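PDB 3IC8: GST N-terminal domain-containing protein from Pseudomonas syringae pv. tomato, which is of unknown function but has a glutathione S-transferase-like fold and probably binds glutathione or a similar thiol. Local coordinates for residues T158-L163 against P206-W211; W190-T195 against P200-Y205; V32-P35 against P39-D42. All blocks are in the same frame, centred on the assembly; numbering follows the deposited sequence.

Overall arrangement
Interactions 1 and 2 belong to the all-helical C-terminal domain, whereas interaction 3 lies in the thioredoxin-like N-terminal domain, a division that illustrates how a glutathione S-transferase-like chain is built from two distinct domains. Along the chain, 190-195 against 200-205 is nested inside the loop closed by 158-163 against 206-211. The two centres are 10 Å apart, and they touch: Met160 CB lies 3.4 Å from Tyr205 CZ. Interaction 3 is about 37 Å from interaction 1 and 31 Å from interaction 2, centre to centre. The two domains also meet across the subunit interface, where Asp203 of interaction 2 bonds to Ser36 of the second subunit, in the loop that interaction 3 closes there.

Interaction 1: residues T158-L163 against P206-W211; sequences TFMSRL and PSVSVW
Helices 149-167 and 206-216 meet here through the short segments 158-163 and 206-211, whose axes approach to 9.6 Å with 76° between their N-to-C directions, and Leu163 faces Val208 with the CA atoms 6.8 Å apart. This is helix-helix packing within the helical C-terminal domain of the glutathione S-transferase fold, and it shows how two steeply inclined helices can be joined through a few apolar branches. Leu163 carries most of the contact from its side. The leucine side chain crosses that of Val208 at about a right angle, its chi1 of -177° setting CG opposite the backbone N, and the CD2 methyl comes to 3.6 Å from Val208 CG1. The other valine methyl, CG2, is turned to the root of the same fork, 4.1 Å from Leu163 CG, so that both branches of Val208 are engaged by one leucine. Selenomethionine Met160, one turn earlier, adds a looser touch, its selenium atom lying 4.4 Å from Val208 CG1. Leu189 of helix 180-193 packs against Met160, Val208 and Trp211, bringing a third helix to the junction. The indole NE1 of Trp211 is hydrogen-bonded to Asp182 OD1. Across the contact the Trp211 ring meets Leu163 obliquely, with CZ3 4.4 Å from the leucine CD2.

Interaction 2: residues W190-T195 against P200-Y205; sequences WFLKQT and PFVDDY
The carboxylate oxygen OD1 of Asp203 receives a hydrogen bond from Lys193 NZ at 3.2 Å, as part of a salt bridge, and has a weak one with Ser209 OG of the following helix. The bridge spans the loop between helix 180-193 and the short helix 200-203 in the C-terminal domain of this glutathione S-transferase-like fold, an instance of a charged pair set beside an apolar seam. The Lys193 ammonium approaches OD1 on its syn lone pair, the side of the other oxygen, while OD2 of Asp203 stands farther from NZ, at 3.9 Å. The lysine reaches this point by folding back: its side chain bends at chi2 (-70°) and chi3 (-92°), and the two side chains cross at about a right angle. Neither charge is served by this bridge alone. In the second subunit, Tyr9 OH is hydrogen-bonded to both Lys193 NZ and Asp203 OD2, and Ser36 OG also bonds to OD2, so the pair forms part of the subunit interface. The close opposite charges would probably favour the ionised form of each, with the hydroxyls adding further bonds.

Beside the salt bridge, on the apolar part of the contact, Leu192 faces the helix of 200-203, with its CA 6.9 Å from that of Phe201. Its CB rests against Val202 CG2 at 3.9 Å, and its side chain crosses that of Phe201 at about a right angle, meeting the ring obliquely through CD1. Trp156 of helix 149-167 sets its ring edge-to-face with that of Phe201 and also touches Leu192. At the root of the Leu192 fork, CG lies 4.1 Å from Phe201 CB.

Interaction 3: residues V32-P35 against P39-D42; sequences VTIP and PKPD
The loop that leaves strand 28-33 and turns into helix 41-47 is closed by Lys40, the N-cap residue of that helix, which reaches back to Pro35. Its ammonium nitrogen NZ donates a hydrogen bond to the backbone oxygen O of Pro35 at 2.7 Å, with NZ in the carbonyl plane and a C=O...donor angle of 159°. The lysine side chain is extended through chi2 and chi3 and bends only at chi4 (-127°), which brings NZ to the oxygen. On the way, the aliphatic part of the lysine slides past the proline ring in the opposite direction, CG of Lys40 meeting CG of Pro35 at 3.9 Å.

Within the thioredoxin-like N-terminal domain, this loop joins a strand of the central sheet to the next helix. Ile34, hydrogen-bonded through its backbone to His8 at the end of strand 4-8, brings its CD1 to 4.4 Å from Lys40 NZ, a loose touch beside the hydrogen bond. At the helix start, the backbone oxygen of Lys40 accepts a hydrogen bond from Thr44 OG1, while Asp42 pairs with Arg292 in a salt bridge through OD1 and bonds to Ser228 OG through OD2.

Interaction 1: residues T158-L163 against P206-W211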
loop_
_atom_site.group_PDB
_atom_site.type_symbol
_atom_site.label_atom_id
_atom_site.label_comp_id
_atom_site.label_asym_id
_atom_site.label_seq_id
_atom_site.Cartn_x
_atom_site.Cartn_y
_atom_site.Cartn_z
ATOM N N THR A 158 25.892 -12.761 5.200
ATOM C CA THR A 158 26.455 -11.953 6.230
ATOM C C THR A 158 25.916 -10.547 6.131
ATOM O O THR A 158 25.532 -9.987 7.108
ATOM C CB THR A 158 27.978 -11.928 6.122
ATOM O OG1 THR A 158 28.497 -13.200 6.444
ATOM C CG2 THR A 158 28.546 -10.965 7.037
ATOM N N PHE A 159 25.902 -9.978 4.941
ATOM C CA PHE A 159 25.371 -8.642 4.752
ATOM C C PHE A 159 23.894 -8.505 5.005
ATOM O O PHE A 159 23.479 -7.555 5.577
ATOM C CB PHE A 159 25.608 -8.112 3.344
ATOM C CG PHE A 159 26.991 -8.251 2.830
ATOM C CD1 PHE A 159 28.056 -7.754 3.510
ATOM C CD2 PHE A 159 27.207 -8.825 1.614
ATOM C CE1 PHE A 159 29.281 -7.872 3.011
ATOM C CE2 PHE A 159 28.429 -8.931 1.127
ATOM C CZ PHE A 159 29.472 -8.461 1.825
HETATM N N MSE A 160 23.100 -9.425 4.503
HETATM C CA MSE A 160 21.670 -9.359 4.692
HETATM C C MSE A 160 21.161 -9.530 6.116
HETATM O O MSE A 160 20.232 -8.886 6.519
HETATM C CB MSE A 160 20.958 -10.272 3.719
HETATM C CG MSE A 160 21.027 -9.765 2.344
HETATM SE SE MSE A 160 20.170 -8.130 2.134
HETATM C CE MSE A 160 21.525 -6.945 1.761
ATOM N N SER A 161 21.773 -10.437 6.849
ATOM C CA SER A 161 21.430 -10.671 8.223
ATOM C C SER A 161 21.733 -9.473 9.089
ATOM O O SER A 161 21.023 -9.180 10.007
ATOM C CB SER A 161 22.097 -11.929 8.746
ATOM O OG SER A 161 23.469 -11.769 8.884
ATOM N N ARG A 162 22.828 -8.812 8.782
ATOM C CA ARG A 162 23.213 -7.619 9.467
ATOM C C ARG A 162 22.204 -6.529 9.240
ATOM O O ARG A 162 21.817 -5.863 10.148
ATOM C CB ARG A 162 24.599 -7.197 9.011
ATOM C CG ARG A 162 25.687 -7.387 10.022
ATOM C CD ARG A 162 26.828 -8.247 9.554
ATOM N NE ARG A 162 27.918 -7.494 8.982
ATOM C CZ ARG A 162 29.197 -7.829 9.037
ATOM N NH1 ARG A 162 29.595 -8.892 9.669
ATOM N NH2 ARG A 162 30.086 -7.071 8.471
ATOM N N LEU A 163 21.791 -6.361 8.003
ATOM C CA LEU A 163 20.796 -5.386 7.644
ATOM C C LEU A 163 19.459 -5.678 8.264
ATOM O O LEU A 163 18.801 -4.791 8.697
ATOM C CB LEU A 163 20.677 -5.260 6.145
ATOM C CG LEU A 163 19.722 -4.218 5.602
ATOM C CD1 LEU A 163 20.104 -2.860 5.989
ATOM C CD2 LEU A 163 19.653 -4.328 4.142
ATOM N N PRO A 206 12.628 -10.187 6.199
ATOM C CA PRO A 206 11.390 -9.440 6.137
ATOM C C PRO A 206 11.524 -7.981 6.377
ATOM O O PRO A 206 10.865 -7.238 5.711
ATOM C CB PRO A 206 10.596 -10.069 7.242
ATOM C CG PRO A 206 11.081 -11.409 7.270
ATOM C CD PRO A 206 12.510 -11.303 7.124
ATOM N N SER A 207 12.344 -7.594 7.330
ATOM C CA SER A 207 12.569 -6.209 7.669
ATOM C C SER A 207 13.172 -5.460 6.532
ATOM O O SER A 207 12.876 -4.331 6.333
ATOM C CB SER A 207 13.504 -6.111 8.845
ATOM O OG SER A 207 12.817 -6.239 10.044
ATOM N N VAL A 208 14.054 -6.102 5.813
ATOM C CA VAL A 208 14.663 -5.533 4.654
ATOM C C VAL A 208 13.679 -5.259 3.541
ATOM O O VAL A 208 13.734 -4.252 2.889
ATOM C CB VAL A 208 15.737 -6.449 4.170
ATOM C CG1 VAL A 208 16.526 -5.814 3.108
ATOM C CG2 VAL A 208 16.606 -6.800 5.288
ATOM N N SER A 209 12.781 -6.191 3.324
ATOM C CA SER A 209 11.810 -6.092 2.265
ATOM C C SER A 209 10.857 -4.919 2.464
ATOM O O SER A 209 10.511 -4.240 1.535
ATOM C CB SER A 209 11.071 -7.419 2.144
ATOM O OG SER A 209 10.518 -7.612 0.868
ATOM N N VAL A 210 10.438 -4.698 3.692
ATOM C CA VAL A 210 9.602 -3.578 4.024
ATOM C C VAL A 210 10.309 -2.264 3.816
ATOM O O VAL A 210 9.760 -1.341 3.287
ATOM C CB VAL A 210 9.169 -3.686 5.466
ATOM C CG1 VAL A 210 8.641 -2.405 5.993
ATOM C CG2 VAL A 210 8.205 -4.767 5.623
ATOM N N TRP A 211 11.547 -2.199 4.261
ATOM C CA TRP A 211 12.376 -1.032 4.112
ATOM C C TRP A 211 12.634 -0.747 2.667
ATOM O O TRP A 211 12.664 0.387 2.258
ATOM C CB TRP A 211 13.705 -1.209 4.850
ATOM C CG TRP A 211 14.756 -0.276 4.395
ATOM C CD1 TRP A 211 14.932 0.979 4.799
ATOM C CD2 TRP A 211 15.779 -0.535 3.449
ATOM N NE1 TRP A 211 15.982 1.532 4.175
ATOM C CE2 TRP A 211 16.528 0.615 3.335
ATOM C CE3 TRP A 211 16.128 -1.635 2.681
ATOM C CZ2 TRP A 211 17.580 0.712 2.490
ATOM C CZ3 TRP A 211 17.161 -1.530 1.851
ATOM C CH2 TRP A 211 17.883 -0.374 1.754
#

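Interaction 2: residues W190-T195 against P200-Y205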
loop_
_atom_site.group_PDB
_atom_site.type_symbol
_atom_site.label_atom_id
_atom_site.label_comp_id
_atom_site.label_asym_id
_atom_site.label_seq_id
_atom_site.Cartn_x
_atom_site.Cartn_y
_atom_site.Cartn_z
ATOM N N TRP A 190 17.394 -3.989 -5.916
ATOM C CA TRP A 190 16.489 -3.830 -7.008
ATOM C C TRP A 190 16.816 -4.847 -8.089
ATOM O O TRP A 190 15.945 -5.367 -8.728
ATOM C CB TRP A 190 16.567 -2.394 -7.494
ATOM C CG TRP A 190 15.898 -2.101 -8.735
ATOM C CD1 TRP A 190 16.466 -1.734 -9.871
ATOM C CD2 TRP A 190 14.508 -2.111 -8.964
ATOM N NE1 TRP A 190 15.539 -1.523 -10.820
ATOM C CE2 TRP A 190 14.313 -1.751 -10.281
ATOM C CE3 TRP A 190 13.405 -2.407 -8.177
ATOM C CZ2 TRP A 190 13.078 -1.684 -10.842
ATOM C CZ3 TRP A 190 12.181 -2.331 -8.731
ATOM C CH2 TRP A 190 12.019 -1.975 -10.051
ATOM N N PHE A 191 18.090 -5.136 -8.266
ATOM C CA PHE A 191 18.500 -6.151 -9.205
ATOM C C PHE A 191 17.965 -7.518 -8.811
ATOM O O PHE A 191 17.497 -8.240 -9.635
ATOM C CB PHE A 191 20.025 -6.200 -9.330
ATOM C CG PHE A 191 20.609 -5.094 -10.134
ATOM C CD1 PHE A 191 20.791 -5.222 -11.476
ATOM C CD2 PHE A 191 20.988 -3.931 -9.548
ATOM C CE1 PHE A 191 21.329 -4.210 -12.199
ATOM C CE2 PHE A 191 21.503 -2.925 -10.268
ATOM C CZ PHE A 191 21.677 -3.061 -11.592
ATOM N N LEU A 192 18.038 -7.859 -7.543
ATOM C CA LEU A 192 17.568 -9.140 -7.060
ATOM C C LEU A 192 16.081 -9.351 -7.217
ATOM O O LEU A 192 15.652 -10.417 -7.507
ATOM C CB LEU A 192 17.990 -9.393 -5.637
ATOM C CG LEU A 192 19.407 -9.781 -5.231
ATOM C CD1 LEU A 192 20.211 -10.545 -6.196
ATOM C CD2 LEU A 192 20.144 -8.653 -4.693
ATOM N N LYS A 193 15.316 -8.299 -7.049
ATOM C CA LYS A 193 13.881 -8.317 -7.135
ATOM C C LYS A 193 13.340 -8.651 -8.516
ATOM O O LYS A 193 12.231 -9.017 -8.653
ATOM C CB LYS A 193 13.327 -6.995 -6.668
ATOM C CG LYS A 193 13.491 -6.737 -5.215
ATOM C CD LYS A 193 12.618 -7.620 -4.385
ATOM C CE LYS A 193 11.311 -6.971 -4.106
ATOM N NZ LYS A 193 10.459 -7.812 -3.301
ATOM N N GLN A 194 14.179 -8.528 -9.519
ATOM C CA GLN A 194 13.848 -8.759 -10.904
ATOM C C GLN A 194 13.494 -10.190 -11.281
ATOM O O GLN A 194 12.860 -10.429 -12.270
ATOM C CB GLN A 194 14.964 -8.251 -11.800
ATOM C CG GLN A 194 15.267 -6.791 -11.692
ATOM C CD GLN A 194 14.061 -5.926 -11.748
ATOM O OE1 GLN A 194 13.733 -5.256 -10.808
ATOM N NE2 GLN A 194 13.388 -5.949 -12.854
ATOM N N THR A 195 13.946 -11.127 -10.481
ATOM C CA THR A 195 13.870 -12.515 -10.799
ATOM C C THR A 195 13.329 -13.333 -9.653
ATOM O O THR A 195 13.591 -13.075 -8.521
ATOM C CB THR A 195 15.241 -13.014 -11.103
ATOM O OG1 THR A 195 15.452 -12.958 -12.500
ATOM C CG2 THR A 195 15.393 -14.382 -10.631
ATOM N N PRO A 200 14.490 -14.235 -3.257
ATOM C CA PRO A 200 14.654 -14.749 -1.910
ATOM C C PRO A 200 15.889 -14.183 -1.234
ATOM O O PRO A 200 15.973 -14.147 -0.049
ATOM C CB PRO A 200 14.785 -16.237 -2.146
ATOM C CG PRO A 200 14.104 -16.460 -3.335
ATOM C CD PRO A 200 14.404 -15.345 -4.200
ATOM N N PHE A 201 16.841 -13.729 -2.018
ATOM C CA PHE A 201 17.991 -13.093 -1.464
ATOM C C PHE A 201 17.618 -11.827 -0.716
ATOM O O PHE A 201 18.257 -11.499 0.243
ATOM C CB PHE A 201 19.005 -12.793 -2.542
ATOM C CG PHE A 201 19.705 -13.977 -3.039
ATOM C CD1 PHE A 201 20.481 -14.725 -2.209
ATOM C CD2 PHE A 201 19.615 -14.337 -4.346
ATOM C CE1 PHE A 201 21.126 -15.798 -2.673
ATOM C CE2 PHE A 201 20.235 -15.405 -4.797
ATOM C CZ PHE A 201 20.996 -16.144 -3.962
ATOM N N VAL A 202 16.551 -11.180 -1.144
ATOM C CA VAL A 202 15.924 -10.145 -0.367
ATOM C C VAL A 202 14.759 -10.588 0.516
ATOM O O VAL A 202 14.707 -10.260 1.659
ATOM C CB VAL A 202 15.415 -9.061 -1.249
ATOM C CG1 VAL A 202 14.945 -7.939 -0.442
ATOM C CG2 VAL A 202 16.446 -8.627 -2.166
ATOM N N ASP A 203 13.823 -11.333 -0.033
ATOM C CA ASP A 203 12.558 -11.619 0.622
ATOM C C ASP A 203 12.663 -12.444 1.909
ATOM O O ASP A 203 11.781 -12.421 2.724
ATOM C CB ASP A 203 11.552 -12.203 -0.367
ATOM C CG ASP A 203 11.081 -11.196 -1.386
ATOM O OD1 ASP A 203 11.312 -10.016 -1.198
ATOM O OD2 ASP A 203 10.492 -11.568 -2.385
ATOM N N ASP A 204 13.767 -13.156 2.051
ATOM C CA ASP A 204 14.076 -13.959 3.209
ATOM C C ASP A 204 14.331 -13.149 4.444
ATOM O O ASP A 204 14.349 -13.675 5.518
ATOM C CB ASP A 204 15.271 -14.833 2.957
ATOM C CG ASP A 204 14.930 -16.018 2.179
ATOM O OD1 ASP A 204 15.775 -16.879 1.979
ATOM O OD2 ASP A 204 13.795 -16.086 1.744
ATOM N N TYR A 205 14.561 -11.869 4.281
ATOM C CA TYR A 205 14.698 -11.003 5.403
ATOM C C TYR A 205 13.606 -10.002 5.354
ATOM O O TYR A 205 13.629 -9.101 4.577
ATOM C CB TYR A 205 16.042 -10.332 5.327
ATOM C CG TYR A 205 17.112 -11.282 4.949
ATOM C CD1 TYR A 205 17.303 -11.633 3.647
ATOM C CD2 TYR A 205 17.905 -11.849 5.893
ATOM C CE1 TYR A 205 18.243 -12.499 3.300
ATOM C CE2 TYR A 205 18.857 -12.717 5.551
ATOM C CZ TYR A 205 19.032 -13.037 4.249
ATOM O OH TYR A 205 19.993 -13.911 3.884
#

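Interaction 3: residues V32-P35 against P39-D42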
loop_
_atom_site.group_PDB
_atom_site.type_symbol
_atom_site.label_atom_id
_atom_site.label_comp_id
_atom_site.label_asym_id
_atom_site.label_seq_id
_atom_site.Cartn_x
_atom_site.Cartn_y
_atom_site.Cartn_z
ATOM N N VAL A 32 16.195 12.671 -21.303
ATOM C CA VAL A 32 16.753 12.496 -22.611
ATOM C C VAL A 32 17.073 11.047 -22.738
ATOM O O VAL A 32 17.805 10.520 -21.962
ATOM C CB VAL A 32 18.042 13.279 -22.807
ATOM C CG1 VAL A 32 18.611 13.002 -24.129
ATOM C CG2 VAL A 32 17.803 14.704 -22.689
ATOM N N THR A 33 16.512 10.396 -23.731
ATOM C CA THR A 33 16.791 8.996 -23.929
ATOM C C THR A 33 17.968 8.793 -24.842
ATOM O O THR A 33 17.926 9.089 -25.992
ATOM C CB THR A 33 15.610 8.294 -24.547
ATOM O OG1 THR A 33 14.485 8.414 -23.690
ATOM C CG2 THR A 33 15.915 6.872 -24.738
ATOM N N ILE A 34 19.037 8.268 -24.297
ATOM C CA ILE A 34 20.240 8.005 -25.037
ATOM C C ILE A 34 20.165 6.713 -25.792
ATOM O O ILE A 34 19.312 5.911 -25.537
ATOM C CB ILE A 34 21.405 7.934 -24.102
ATOM C CG1 ILE A 34 21.199 6.825 -23.106
ATOM C CG2 ILE A 34 21.545 9.206 -23.353
ATOM C CD1 ILE A 34 22.266 6.745 -22.186
ATOM N N PRO A 35 21.097 6.504 -26.696
ATOM C CA PRO A 35 21.228 5.240 -27.404
ATOM C C PRO A 35 22.017 4.193 -26.630
ATOM O O PRO A 35 22.935 4.537 -25.940
ATOM C CB PRO A 35 21.986 5.638 -28.658
ATOM C CG PRO A 35 22.515 6.936 -28.413
ATOM C CD PRO A 35 21.623 7.608 -27.490
ATOM N N PRO A 39 28.294 5.091 -31.635
ATOM C CA PRO A 39 28.846 5.803 -30.518
ATOM C C PRO A 39 27.678 6.649 -30.091
ATOM O O PRO A 39 26.591 6.446 -30.607
ATOM C CB PRO A 39 29.923 6.637 -31.180
ATOM C CG PRO A 39 29.449 6.822 -32.580
ATOM C CD PRO A 39 28.258 5.960 -32.803
ATOM N N LYS A 40 27.858 7.579 -29.185
ATOM C CA LYS A 40 26.718 8.352 -28.765
ATOM C C LYS A 40 27.053 9.801 -28.922
ATOM O O LYS A 40 27.421 10.460 -27.991
ATOM C CB LYS A 40 26.382 8.040 -27.326
ATOM C CG LYS A 40 26.152 6.595 -27.044
ATOM C CD LYS A 40 26.104 6.318 -25.578
ATOM C CE LYS A 40 26.271 4.860 -25.296
ATOM N NZ LYS A 40 25.194 4.331 -24.444
ATOM N N PRO A 41 26.945 10.267 -30.146
ATOM C CA PRO A 41 27.431 11.576 -30.565
ATOM C C PRO A 41 26.773 12.766 -29.901
ATOM O O PRO A 41 27.461 13.675 -29.527
ATOM C CB PRO A 41 27.146 11.574 -32.052
ATOM C CG PRO A 41 26.190 10.482 -32.251
ATOM C CD PRO A 41 26.504 9.468 -31.282
ATOM N N ASP A 42 25.470 12.757 -29.750
ATOM C CA ASP A 42 24.823 13.805 -29.007
ATOM C C ASP A 42 25.259 13.812 -27.555
ATOM O O ASP A 42 25.362 14.848 -26.956
ATOM C CB ASP A 42 23.311 13.747 -29.151
ATOM C CG ASP A 42 22.866 13.950 -30.570
ATOM O OD1 ASP A 42 23.727 13.895 -31.445
ATOM O OD2 ASP A 42 21.671 14.157 -30.819
#